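Local coordinates for cytochrome c-552/4 domain-containing protein (Ignicoccus hospitalis KIN4/I, PDB 4QO5) that is of unverified physiological role but, as a membrane-associated octaheme cytochrome c, probably carries electrons along its covalently bound hemes, at residues V4-V10 and V35-K40; I101-V105 and V193-Y198; L319-H323 and M365-A370. All coordinates share one frame; numbering follows the deposited sequence.

Overall arrangement
All three contacts lie near hemes, and they follow one another along the chain without interleaving. Contact 1 and contact 2 are neighbours: their centres are 25 Å apart and their nearest atoms about 10 Å. One heme c, of chain C, joins them, touched by Trp-38 from contact 1 and by Pro-103 and Tyr-198 from contact 2, while contact 2 also holds a propionate of a second heme, of chain B. Both reach the second subunit. Contact 3 is remote, its centre 51 Å from that of contact 1 and 38 Å from that of contact 2, across the chain's centre, where Leu-319 borders a different heme.

Contact 1. Residues V4-V10 and V35-K40; sequences VNLQEAV and VADWLK. With HEC (heme c), chain C.
Val-35 meets Val-10 methyl to methyl, CG1 of Val-35 standing 4.1 Å from CG2 of Val-10, with the two side chains crossing at about a right angle. Val-35 also touches His-27, an axial ligand of a heme iron, which places this end of the contact beside a heme site. One residue on, CB of Ala-36 lies 3.7 Å from CD2 of Leu-6; Gly-276 of the second subunit packs on the same alanine, and Pro-295 of that subunit on Leu-6.

These pairs belong to a helix-helix packing in which the 6-10 and 35-39 axes approach to 10.8 Å at 42° between their N-to-C directions. The first helix is started by an N-cap: OD1 of Asn-5 accepts the backbone N of Glu-8 at 3.1 Å, a nearly straight bond whose donor stands 53° out of the carbonyl plane.

Asp-37 and Trp-38 make their contacts at the heme sites. The indole of Trp-38 receives the CAB atom of the chain C heme over one face, 3.8 Å above the ring plane and toward the rim, and CB of Trp-38 is 3.5 Å from CBB of that heme. OD2 of Asp-37 accepts from the backbone N of the axial ligand His-222, and NE1 of Trp-38 is bonded to the carbonyl of Val-77, which probably helps fix the ring's rotation.

Leu-39 carries the largest share of the interface. With CG anti to the carbonyl carbon (chi1 -77°), its CD1 is directed at the first helix, 3.9 Å from CB of Ala-9 and as close to CD2 of Leu-6. Lys-40 comes last, its NZ only grazing CG2 of Val-4.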
loop_
_atom_site.group_PDB
_atom_site.type_symbol
_atom_site.label_atom_id
_atom_site.label_comp_id
_atom_site.label_asym_id
_atom_site.label_seq_id
_atom_site.Cartn_x
_atom_site.Cartn_y
_atom_site.Cartn_z
ATOM N N VAL A 4 4.316 -21.268 23.400
ATOM C CA VAL A 4 4.624 -22.683 23.229
ATOM C C VAL A 4 5.758 -23.054 24.186
ATOM O O VAL A 4 6.790 -22.385 24.218
ATOM C CB VAL A 4 5.020 -22.998 21.761
ATOM C CG1 VAL A 4 5.396 -24.481 21.581
ATOM C CG2 VAL A 4 3.881 -22.617 20.814
ATOM N N ASN A 5 5.545 -24.079 25.004
ATOM C CA ASN A 5 6.641 -24.648 25.788
ATOM C C ASN A 5 7.428 -25.595 24.878
ATOM O O ASN A 5 6.992 -26.718 24.610
ATOM C CB ASN A 5 6.100 -25.386 27.013
ATOM C CG ASN A 5 7.202 -25.950 27.900
ATOM O OD1 ASN A 5 8.240 -26.418 27.423
ATOM N ND2 ASN A 5 6.975 -25.903 29.206
ATOM N N LEU A 6 8.577 -25.131 24.394
ATOM C CA LEU A 6 9.312 -25.851 23.359
ATOM C C LEU A 6 9.816 -27.219 23.810
ATOM O O LEU A 6 9.793 -28.183 23.037
ATOM C CB LEU A 6 10.461 -25.000 22.814
ATOM C CG LEU A 6 10.007 -23.693 22.164
ATOM C CD1 LEU A 6 11.191 -22.877 21.702
ATOM C CD2 LEU A 6 9.089 -24.008 20.985
ATOM N N GLN A 7 10.265 -27.305 25.055
ATOM C CA GLN A 7 10.785 -28.564 25.575
ATOM C C GLN A 7 9.676 -29.606 25.673
ATOM O O GLN A 7 9.868 -30.771 25.305
ATOM C CB GLN A 7 11.464 -28.347 26.930
ATOM C CG GLN A 7 12.848 -27.741 26.800
ATOM C CD GLN A 7 13.379 -27.190 28.106
ATOM O OE1 GLN A 7 12.706 -26.414 28.782
ATOM N NE2 GLN A 7 14.593 -27.596 28.470
ATOM N N GLU A 8 8.508 -29.177 26.141
ATOM C CA GLU A 8 7.382 -30.085 26.267
ATOM C C GLU A 8 6.873 -30.503 24.883
ATOM O O GLU A 8 6.483 -31.650 24.681
ATOM C CB GLU A 8 6.260 -29.462 27.103
ATOM C CG GLU A 8 4.896 -30.065 26.831
ATOM C CD GLU A 8 4.159 -30.437 28.103
ATOM O OE1 GLU A 8 3.905 -29.534 28.933
ATOM O OE2 GLU A 8 3.850 -31.639 28.276
ATOM N N ALA A 9 6.905 -29.575 23.928
ATOM C CA ALA A 9 6.433 -29.866 22.581
ATOM C C ALA A 9 7.355 -30.869 21.894
ATOM O O ALA A 9 6.894 -31.762 21.181
ATOM C CB ALA A 9 6.322 -28.583 21.759
ATOM N N VAL A 10 8.658 -30.722 22.101
ATOM C CA VAL A 10 9.608 -31.686 21.540
ATOM C C VAL A 10 9.436 -33.082 22.152
ATOM O O VAL A 10 9.471 -34.099 21.441
ATOM C CB VAL A 10 11.058 -31.193 21.671
ATOM C CG1 VAL A 10 12.049 -32.334 21.398
ATOM C CG2 VAL A 10 11.295 -30.039 20.702
ATOM N N VAL A 35 13.329 -24.155 15.670
ATOM C CA VAL A 35 12.643 -25.314 16.240
ATOM C C VAL A 35 11.137 -25.059 16.401
ATOM O O VAL A 35 10.327 -25.904 16.029
ATOM C CB VAL A 35 13.265 -25.805 17.570
ATOM C CG1 VAL A 35 12.483 -27.020 18.115
ATOM C CG2 VAL A 35 14.744 -26.158 17.387
ATOM N N ALA A 36 10.758 -23.893 16.932
ATOM C CA ALA A 36 9.336 -23.568 17.058
ATOM C C ALA A 36 8.634 -23.580 15.695
ATOM O O ALA A 36 7.532 -24.087 15.561
ATOM C CB ALA A 36 9.151 -22.220 17.736
ATOM N N ASP A 37 9.296 -23.028 14.686
ATOM C CA ASP A 37 8.751 -22.921 13.343
ATOM C C ASP A 37 8.575 -24.325 12.730
ATOM O O ASP A 37 7.521 -24.665 12.203
ATOM C CB ASP A 37 9.735 -22.094 12.521
ATOM C CG ASP A 37 9.088 -21.368 11.372
ATOM O OD1 ASP A 37 7.853 -21.160 11.390
ATOM O OD2 ASP A 37 9.839 -20.975 10.454
ATOM N N TRP A 38 9.612 -25.151 12.846
ATOM C CA TRP A 38 9.552 -26.545 12.400
ATOM C C TRP A 38 8.443 -27.333 13.103
ATOM O O TRP A 38 7.742 -28.129 12.470
ATOM C CB TRP A 38 10.908 -27.223 12.637
ATOM C CG TRP A 38 10.885 -28.705 12.344
ATOM C CD1 TRP A 38 10.924 -29.297 11.107
ATOM C CD2 TRP A 38 10.793 -29.777 13.300
ATOM N NE1 TRP A 38 10.869 -30.669 11.239
ATOM C CE2 TRP A 38 10.784 -30.989 12.569
ATOM C CE3 TRP A 38 10.709 -29.831 14.696
ATOM C CZ2 TRP A 38 10.699 -32.240 13.188
ATOM C CZ3 TRP A 38 10.630 -31.075 15.310
ATOM C CH2 TRP A 38 10.626 -32.261 14.556
ATOM N N LEU A 39 8.275 -27.101 14.403
ATOM C CA LEU A 39 7.203 -27.753 15.169
ATOM C C LEU A 39 5.801 -27.457 14.600
ATOM O O LEU A 39 4.854 -28.221 14.836
ATOM C CB LEU A 39 7.261 -27.318 16.646
ATOM C CG LEU A 39 8.352 -27.965 17.502
ATOM C CD1 LEU A 39 8.460 -27.237 18.845
ATOM C CD2 LEU A 39 8.041 -29.432 17.730
ATOM N N LYS A 40 5.668 -26.356 13.861
ATOM C CA LYS A 40 4.358 -25.972 13.313
ATOM C C LYS A 40 4.098 -26.628 11.969
ATOM O O LYS A 40 2.980 -26.564 11.442
ATOM C CB LYS A 40 4.237 -24.453 13.150
ATOM C CG LYS A 40 4.325 -23.661 14.445
ATOM C CD LYS A 40 3.935 -22.206 14.203
ATOM C CE LYS A 40 4.711 -21.243 15.099
ATOM N NZ LYS A 40 4.380 -21.361 16.549
HETATM FE FE HEC C . 16.402 -26.283 7.820
HETATM C CHA HEC C . 18.048 -23.757 6.168
HETATM C CHB HEC C . 18.273 -25.587 10.643
HETATM C CHC HEC C . 14.699 -28.625 9.414
HETATM C CHD HEC C . 14.755 -27.094 4.923
HETATM N NA HEC C . 17.821 -24.931 8.332
HETATM C C1A HEC C . 18.368 -23.974 7.477
HETATM C C2A HEC C . 19.373 -23.225 8.184
HETATM C C3A HEC C . 19.433 -23.710 9.419
HETATM C C4A HEC C . 18.468 -24.785 9.541
HETATM C CMA HEC C . 20.361 -23.205 10.545
HETATM C CAA HEC C . 20.243 -22.099 7.572
HETATM C CBA HEC C . 19.473 -20.857 7.155
HETATM C CGA HEC C . 19.313 -20.003 8.377
HETATM O O1A HEC C . 18.200 -19.437 8.543
HETATM O O2A HEC C . 20.285 -19.911 9.180
HETATM N NB HEC C . 16.563 -26.985 9.582
HETATM C C1B HEC C . 17.288 -26.520 10.669
HETATM C C2B HEC C . 16.789 -27.112 11.878
HETATM C C3B HEC C . 15.768 -27.885 11.480
HETATM C C4B HEC C . 15.634 -27.856 10.068
HETATM C CMB HEC C . 17.338 -26.759 13.288
HETATM C CAB HEC C . 14.699 -28.684 12.202
HETATM C CBB HEC C . 14.203 -27.949 13.496
HETATM N NC HEC C . 15.037 -27.624 7.274
HETATM C C1C HEC C . 14.444 -28.555 8.085
HETATM C C2C HEC C . 13.688 -29.493 7.294
HETATM C C3C HEC C . 13.564 -28.886 6.101
HETATM C C4C HEC C . 14.503 -27.829 6.041
HETATM C CMC HEC C . 12.736 -30.504 7.994
HETATM C CAC HEC C . 12.833 -29.210 4.773
HETATM C CBC HEC C . 11.405 -29.805 4.932
HETATM N ND HEC C . 16.423 -25.549 5.921
HETATM C C1D HEC C . 15.602 -26.021 4.899
HETATM C C2D HEC C . 15.744 -25.238 3.698
HETATM C C3D HEC C . 16.789 -24.192 4.053
HETATM C C4D HEC C . 17.151 -24.473 5.435
HETATM C CMD HEC C . 14.933 -25.517 2.400
HETATM C CAD HEC C . 17.406 -23.033 3.220
HETATM C CBD HEC C . 17.229 -23.114 1.716
HETATM C CGD HEC C . 15.926 -22.441 1.318
HETATM O O1D HEC C . 15.630 -22.407 0.106
HETATM O O2D HEC C . 15.192 -21.936 2.206
#

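Contact 2. Residues I101-V105 and V193-Y198; sequences IHPIV and VKYEGY. With HEC (heme c), chain B.
Ile-104 reaches Tyr-195 and Tyr-198 through an extended side chain: CG1 is anti to the carbonyl carbon (chi1 -60°) and CD1 continues outward, while Tyr-198 keeps its CG anti to the backbone N (chi1 -171°), a torsion that places one face of its ring over CD1 of Ile-104. Tyr-195 is on the second strand of a two-stranded antiparallel hairpin, 176-185 with 188-196, and Tyr-198 follows just beyond its end; the loop 101-105 packs against this part of the hairpin.

The evidence for a double CH-pi contact is in the centroids. CD1 of Ile-104 is 3.9 Å from the centroid of the Tyr-195 ring and 3.8 Å from that of the Tyr-198 ring, both times over a face. Seen from the methyl, the two centroids lie roughly at right angles, so it fills a corner between the rings and is not sandwiched.

The other face of Tyr-195 is covered toward its rim by CG1 of Val-193, from the same strand. Its hydroxyl is 3.4 Å from CD of Pro-103 and is bonded to OD2 of Asp-92, which also accepts from N of Ile-104, tying the loop and the strand to one carboxylate. A leucine in place of Tyr-195 would probably leave Asp-92 without its phenol partner and the Ile-104 methyl with a single aromatic face.

At the far end of Tyr-198, its OH is hydrogen-bonded with NE2 of His-201, and Gly-197 N is bonded to Tyr-418 OH of the second subunit. Toward the chain B heme, CG of Pro-103 lies 3.9 Å from CG2 of Val-193 and 3.4 Å from the propionate carbon CGA. The same propionate takes a hydrogen bond from Val-193 N to O2A, 2.8 Å long with an N-H...O angle of 165°.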
loop_
_atom_site.group_PDB
_atom_site.type_symbol
_atom_site.label_atom_id
_atom_site.label_comp_id
_atom_site.label_asym_id
_atom_site.label_seq_id
_atom_site.Cartn_x
_atom_site.Cartn_y
_atom_site.Cartn_z
ATOM N N ILE A 101 26.098 -32.489 7.012
ATOM C CA ILE A 101 24.894 -31.733 6.656
ATOM C C ILE A 101 25.200 -30.582 5.709
ATOM O O ILE A 101 26.328 -30.110 5.637
ATOM C CB ILE A 101 24.159 -31.203 7.909
ATOM C CG1 ILE A 101 25.028 -30.190 8.642
ATOM C CG2 ILE A 101 23.766 -32.350 8.841
ATOM C CD1 ILE A 101 24.502 -28.771 8.577
ATOM N N HIS A 102 24.185 -30.134 4.979
ATOM C CA HIS A 102 24.328 -28.973 4.108
ATOM C C HIS A 102 23.209 -27.997 4.448
ATOM O O HIS A 102 22.076 -28.416 4.669
ATOM C CB HIS A 102 24.272 -29.361 2.624
ATOM C CG HIS A 102 23.012 -30.068 2.216
ATOM N ND1 HIS A 102 22.797 -31.407 2.460
ATOM C CD2 HIS A 102 21.899 -29.621 1.578
ATOM C CE1 HIS A 102 21.610 -31.755 1.991
ATOM N NE2 HIS A 102 21.037 -30.685 1.465
ATOM N N PRO A 103 23.533 -26.697 4.505
ATOM C CA PRO A 103 22.514 -25.718 4.917
ATOM C C PRO A 103 21.450 -25.486 3.854
ATOM O O PRO A 103 20.290 -25.337 4.219
ATOM C CB PRO A 103 23.325 -24.437 5.128
ATOM C CG PRO A 103 24.713 -24.934 5.491
ATOM C CD PRO A 103 24.895 -26.135 4.578
ATOM N N ILE A 104 21.825 -25.447 2.575
ATOM C CA ILE A 104 20.840 -25.117 1.558
ATOM C C ILE A 104 20.177 -26.381 1.055
ATOM O O ILE A 104 20.753 -27.121 0.246
ATOM C CB ILE A 104 21.424 -24.298 0.381
ATOM C CG1 ILE A 104 22.009 -22.977 0.892
ATOM C CG2 ILE A 104 20.329 -24.001 -0.665
ATOM C CD1 ILE A 104 22.717 -22.165 -0.197
ATOM N N VAL A 105 18.981 -26.642 1.574
ATOM C CA VAL A 105 18.179 -27.762 1.118
ATOM C C VAL A 105 17.497 -27.374 -0.201
ATOM O O VAL A 105 16.831 -26.345 -0.291
ATOM C CB VAL A 105 17.168 -28.188 2.208
ATOM C CG1 VAL A 105 16.225 -29.267 1.702
ATOM C CG2 VAL A 105 17.897 -28.632 3.476
ATOM N N VAL A 193 29.305 -22.578 6.629
ATOM C CA VAL A 193 29.632 -22.435 5.221
ATOM C C VAL A 193 29.669 -20.963 4.833
ATOM O O VAL A 193 28.797 -20.188 5.228
ATOM C CB VAL A 193 28.594 -23.155 4.330
ATOM C CG1 VAL A 193 28.953 -22.981 2.863
ATOM C CG2 VAL A 193 28.518 -24.633 4.694
ATOM N N LYS A 194 30.673 -20.577 4.056
ATOM C CA LYS A 194 30.708 -19.230 3.493
ATOM C C LYS A 194 30.209 -19.258 2.048
ATOM O O LYS A 194 30.749 -19.984 1.214
ATOM C CB LYS A 194 32.120 -18.639 3.565
ATOM N N TYR A 195 29.172 -18.473 1.766
ATOM C CA TYR A 195 28.571 -18.428 0.436
ATOM C C TYR A 195 28.753 -17.086 -0.250
ATOM O O TYR A 195 28.943 -16.053 0.405
ATOM C CB TYR A 195 27.055 -18.638 0.510
ATOM C CG TYR A 195 26.578 -19.969 1.023
ATOM C CD1 TYR A 195 26.554 -21.092 0.186
ATOM C CD2 TYR A 195 26.108 -20.103 2.326
ATOM C CE1 TYR A 195 26.087 -22.299 0.639
ATOM C CE2 TYR A 195 25.640 -21.322 2.795
ATOM C CZ TYR A 195 25.632 -22.414 1.933
ATOM O OH TYR A 195 25.177 -23.624 2.371
ATOM N N GLU A 196 28.618 -17.109 -1.572
ATOM C CA GLU A 196 28.256 -15.923 -2.338
ATOM C C GLU A 196 26.868 -16.173 -2.921
ATOM O O GLU A 196 26.615 -17.222 -3.526
ATOM C CB GLU A 196 29.247 -15.659 -3.475
ATOM C CG GLU A 196 30.658 -15.309 -3.034
ATOM C CD GLU A 196 31.577 -15.012 -4.212
ATOM O OE1 GLU A 196 31.132 -15.155 -5.374
ATOM O OE2 GLU A 196 32.746 -14.639 -3.975
ATOM N N GLY A 197 25.961 -15.228 -2.721
ATOM C CA GLY A 197 24.631 -15.352 -3.286
ATOM C C GLY A 197 23.594 -16.060 -2.434
ATOM O O GLY A 197 22.483 -16.316 -2.909
ATOM N N TYR A 198 23.944 -16.380 -1.193
ATOM C CA TYR A 198 22.983 -16.909 -0.217
ATOM C C TYR A 198 23.261 -16.270 1.163
ATOM O O TYR A 198 24.408 -16.226 1.576
ATOM C CB TYR A 198 23.031 -18.446 -0.121
ATOM C CG TYR A 198 21.879 -18.937 0.714
ATOM C CD1 TYR A 198 20.596 -19.054 0.162
ATOM C CD2 TYR A 198 22.042 -19.201 2.069
ATOM C CE1 TYR A 198 19.506 -19.433 0.952
ATOM C CE2 TYR A 198 20.963 -19.590 2.866
ATOM C CZ TYR A 198 19.703 -19.696 2.309
ATOM O OH TYR A 198 18.640 -20.071 3.117
HETATM FE FE HEC B . 23.380 -27.281 14.017
HETATM C CHA HEC B . 24.356 -24.301 12.636
HETATM C CHB HEC B . 21.465 -27.963 11.324
HETATM C CHC HEC B . 23.166 -30.496 15.046
HETATM C CHD HEC B . 24.587 -26.365 17.062
HETATM N NA HEC B . 22.961 -26.281 12.311
HETATM C C1A HEC B . 23.584 -25.143 11.858
HETATM C C2A HEC B . 23.252 -24.976 10.460
HETATM C C3A HEC B . 22.460 -25.988 10.092
HETATM C C4A HEC B . 22.247 -26.828 11.255
HETATM C CMA HEC B . 21.837 -26.241 8.695
HETATM C CAA HEC B . 23.766 -23.836 9.551
HETATM C CBA HEC B . 25.222 -24.179 9.246
HETATM C CGA HEC B . 25.823 -23.279 8.197
HETATM O O1A HEC B . 25.220 -22.232 7.836
HETATM O O2A HEC B . 26.923 -23.631 7.702
HETATM N NB HEC B . 22.422 -28.880 13.351
HETATM C C1B HEC B . 21.769 -29.005 12.141
HETATM C C2B HEC B . 21.496 -30.384 11.885
HETATM C C3B HEC B . 22.034 -31.069 12.911
HETATM C C4B HEC B . 22.574 -30.142 13.858
HETATM C CMB HEC B . 20.786 -30.861 10.589
HETATM C CAB HEC B . 22.159 -32.569 13.228
HETATM C CBB HEC B . 22.274 -33.481 11.988
HETATM N NC HEC B . 23.750 -28.247 15.754
HETATM C C1C HEC B . 23.707 -29.604 15.940
HETATM C C2C HEC B . 24.110 -29.907 17.299
HETATM C C3C HEC B . 24.736 -28.804 17.759
HETATM C C4C HEC B . 24.371 -27.711 16.866
HETATM C CMC HEC B . 24.420 -31.370 17.669
HETATM C CAC HEC B . 25.500 -28.578 19.105
HETATM C CBC HEC B . 26.410 -29.678 19.683
HETATM N ND HEC B . 24.320 -25.596 14.733
HETATM C C1D HEC B . 24.684 -25.421 16.066
HETATM C C2D HEC B . 25.180 -24.082 16.242
HETATM C C3D HEC B . 25.121 -23.435 14.860
HETATM C C4D HEC B . 24.571 -24.446 13.984
HETATM C CMD HEC B . 25.687 -23.443 17.557
HETATM C CAD HEC B . 25.526 -21.998 14.479
HETATM C CBD HEC B . 24.561 -21.026 15.148
HETATM C CGD HEC B . 24.932 -19.605 14.808
HETATM O O1D HEC B . 24.399 -18.680 15.476
HETATM O O2D HEC B . 25.752 -19.384 13.879
#

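Contact 3. Residues L319-H323 and M365-A370; sequences LIYAH and MPISLA
Ile-367 and Pro-366 form the apolar centre of a loop-against-loop packing, meeting Tyr-321, His-323 and Leu-319, the last of which belongs to a heme c pocket. CD1 of Ile-367 lies 4.0 Å from CB of Tyr-321, the two side chains crossing at about a right angle. CG of Pro-366 sits over one face of the imidazole of His-323, 3.5 Å from its centroid and 21° off the normal, a CH-pi contact, and is also 3.8 Å from CB of Leu-319. Met-365, bent at chi3 (77°), brings its CE to 3.9 Å from CG2 of Ile-320.

The peptide bond between Leu-319 and Ile-320 is cis, and the turn is held by Tyr-321 O, which accepts both Leu-319 N and, at 2.8 Å, ND1 of His-323. That second bond lies in the carbonyl plane and close to the ring plane, which helps hold the imidazole's rotation. A water links the two loops, accepting from Ile-320 N and lying 2.9 Å from Ile-367 O, to which it probably donates. At the outer edge, OH of Tyr-321 donates to Leu-369 O at 2.6 Å, approaching from above the carbonyl plane.

Thr-434 and Leu-435 of helix 413-447 touch the Tyr-321 side chain, Trp-473 of helix 464-485 touches Ile-320, and Tyr-139 of helix 137-147 packs on Leu-319, Met-365 and Pro-366. His-323 enters strand 323-324, backbone-bonded to Arg-315 of strand 314-315.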
loop_
_atom_site.group_PDB
_atom_site.type_symbol
_atom_site.label_atom_id
_atom_site.label_comp_id
_atom_site.label_asym_id
_atom_site.label_seq_id
_atom_site.Cartn_x
_atom_site.Cartn_y
_atom_site.Cartn_z
ATOM N N LEU A 319 6.667 -7.747 -23.417
ATOM C CA LEU A 319 8.067 -7.866 -23.811
ATOM C C LEU A 319 8.285 -7.634 -25.308
ATOM O O LEU A 319 8.743 -8.542 -26.007
ATOM C CB LEU A 319 8.596 -9.244 -23.408
ATOM C CG LEU A 319 8.578 -9.505 -21.896
ATOM C CD1 LEU A 319 8.786 -10.990 -21.582
ATOM C CD2 LEU A 319 9.624 -8.630 -21.179
ATOM N N ILE A 320 7.960 -6.441 -25.814
ATOM C CA ILE A 320 7.425 -5.322 -25.024
ATOM C C ILE A 320 5.889 -5.301 -25.079
ATOM O O ILE A 320 5.243 -4.560 -24.333
ATOM C CB ILE A 320 7.955 -3.983 -25.551
ATOM C CG1 ILE A 320 7.466 -3.771 -26.988
ATOM C CG2 ILE A 320 9.488 -3.935 -25.440
ATOM C CD1 ILE A 320 7.848 -2.440 -27.594
ATOM N N TYR A 321 5.319 -6.133 -25.953
ATOM C CA TYR A 321 3.864 -6.293 -26.060
ATOM C C TYR A 321 3.387 -7.541 -25.316
ATOM O O TYR A 321 4.161 -8.474 -25.114
ATOM C CB TYR A 321 3.462 -6.404 -27.532
ATOM C CG TYR A 321 3.980 -5.255 -28.369
ATOM C CD1 TYR A 321 3.393 -3.994 -28.285
ATOM C CD2 TYR A 321 5.069 -5.417 -29.208
ATOM C CE1 TYR A 321 3.870 -2.940 -29.039
ATOM C CE2 TYR A 321 5.554 -4.366 -29.961
ATOM C CZ TYR A 321 4.948 -3.124 -29.867
ATOM O OH TYR A 321 5.426 -2.065 -30.616
ATOM N N ALA A 322 2.114 -7.559 -24.930
ATOM C CA ALA A 322 1.494 -8.765 -24.396
ATOM C C ALA A 322 1.388 -9.758 -25.559
ATOM O O ALA A 322 1.129 -9.366 -26.703
ATOM C CB ALA A 322 0.113 -8.461 -23.819
ATOM N N HIS A 323 1.594 -11.034 -25.261
ATOM C CA HIS A 323 1.773 -12.038 -26.315
ATOM C C HIS A 323 1.314 -13.412 -25.840
ATOM O O HIS A 323 1.246 -13.659 -24.655
ATOM C CB HIS A 323 3.244 -12.097 -26.696
ATOM C CG HIS A 323 4.158 -12.279 -25.526
ATOM N ND1 HIS A 323 4.528 -11.234 -24.708
ATOM C CD2 HIS A 323 4.772 -13.381 -25.030
ATOM C CE1 HIS A 323 5.335 -11.683 -23.762
ATOM N NE2 HIS A 323 5.499 -12.982 -23.933
ATOM N N MET A 365 13.416 -12.098 -27.896
ATOM C CA MET A 365 12.150 -11.627 -27.351
ATOM C C MET A 365 11.045 -12.504 -27.918
ATOM O O MET A 365 11.270 -13.204 -28.912
ATOM C CB MET A 365 11.942 -10.163 -27.723
ATOM C CG MET A 365 12.845 -9.220 -26.917
ATOM S SD MET A 365 12.921 -7.585 -27.645
ATOM C CE MET A 365 11.344 -6.925 -27.120
ATOM N N PRO A 366 9.867 -12.509 -27.273
ATOM C CA PRO A 366 8.790 -13.397 -27.727
ATOM C C PRO A 366 8.014 -12.849 -28.913
ATOM O O PRO A 366 7.336 -13.607 -29.623
ATOM C CB PRO A 366 7.877 -13.504 -26.497
ATOM C CG PRO A 366 8.167 -12.270 -25.685
ATOM C CD PRO A 366 9.601 -11.927 -25.939
ATOM N N ILE A 367 8.116 -11.543 -29.129
ATOM C CA ILE A 367 7.297 -10.878 -30.136
ATOM C C ILE A 367 8.109 -9.747 -30.780
ATOM O O ILE A 367 9.015 -9.189 -30.150
ATOM C CB ILE A 367 5.971 -10.374 -29.479
ATOM C CG1 ILE A 367 4.960 -9.894 -30.523
ATOM C CG2 ILE A 367 6.256 -9.317 -28.386
ATOM C CD1 ILE A 367 3.562 -9.641 -29.945
ATOM N N SER A 368 7.804 -9.425 -32.033
ATOM C CA SER A 368 8.516 -8.375 -32.762
ATOM C C SER A 368 8.262 -6.983 -32.168
ATOM O O SER A 368 7.363 -6.804 -31.343
ATOM C CB SER A 368 8.112 -8.388 -34.232
ATOM O OG SER A 368 6.701 -8.309 -34.378
ATOM N N LEU A 369 9.050 -6.002 -32.600
ATOM C CA LEU A 369 8.951 -4.643 -32.060
ATOM C C LEU A 369 7.788 -3.870 -32.660
ATOM O O LEU A 369 7.338 -2.865 -32.104
ATOM C CB LEU A 369 10.249 -3.876 -32.309
ATOM C CG LEU A 369 11.498 -4.472 -31.666
ATOM C CD1 LEU A 369 12.724 -3.641 -32.018
ATOM C CD2 LEU A 369 11.340 -4.589 -30.150
ATOM N N ALA A 370 7.312 -4.334 -33.809
ATOM C CA ALA A 370 6.211 -3.678 -34.495
ATOM C C ALA A 370 5.459 -4.725 -35.300
ATOM O O ALA A 370 6.048 -5.724 -35.717
ATOM C CB ALA A 370 6.745 -2.584 -35.412
HETATM O O HOH W 1 8.645 -6.699 -28.710
#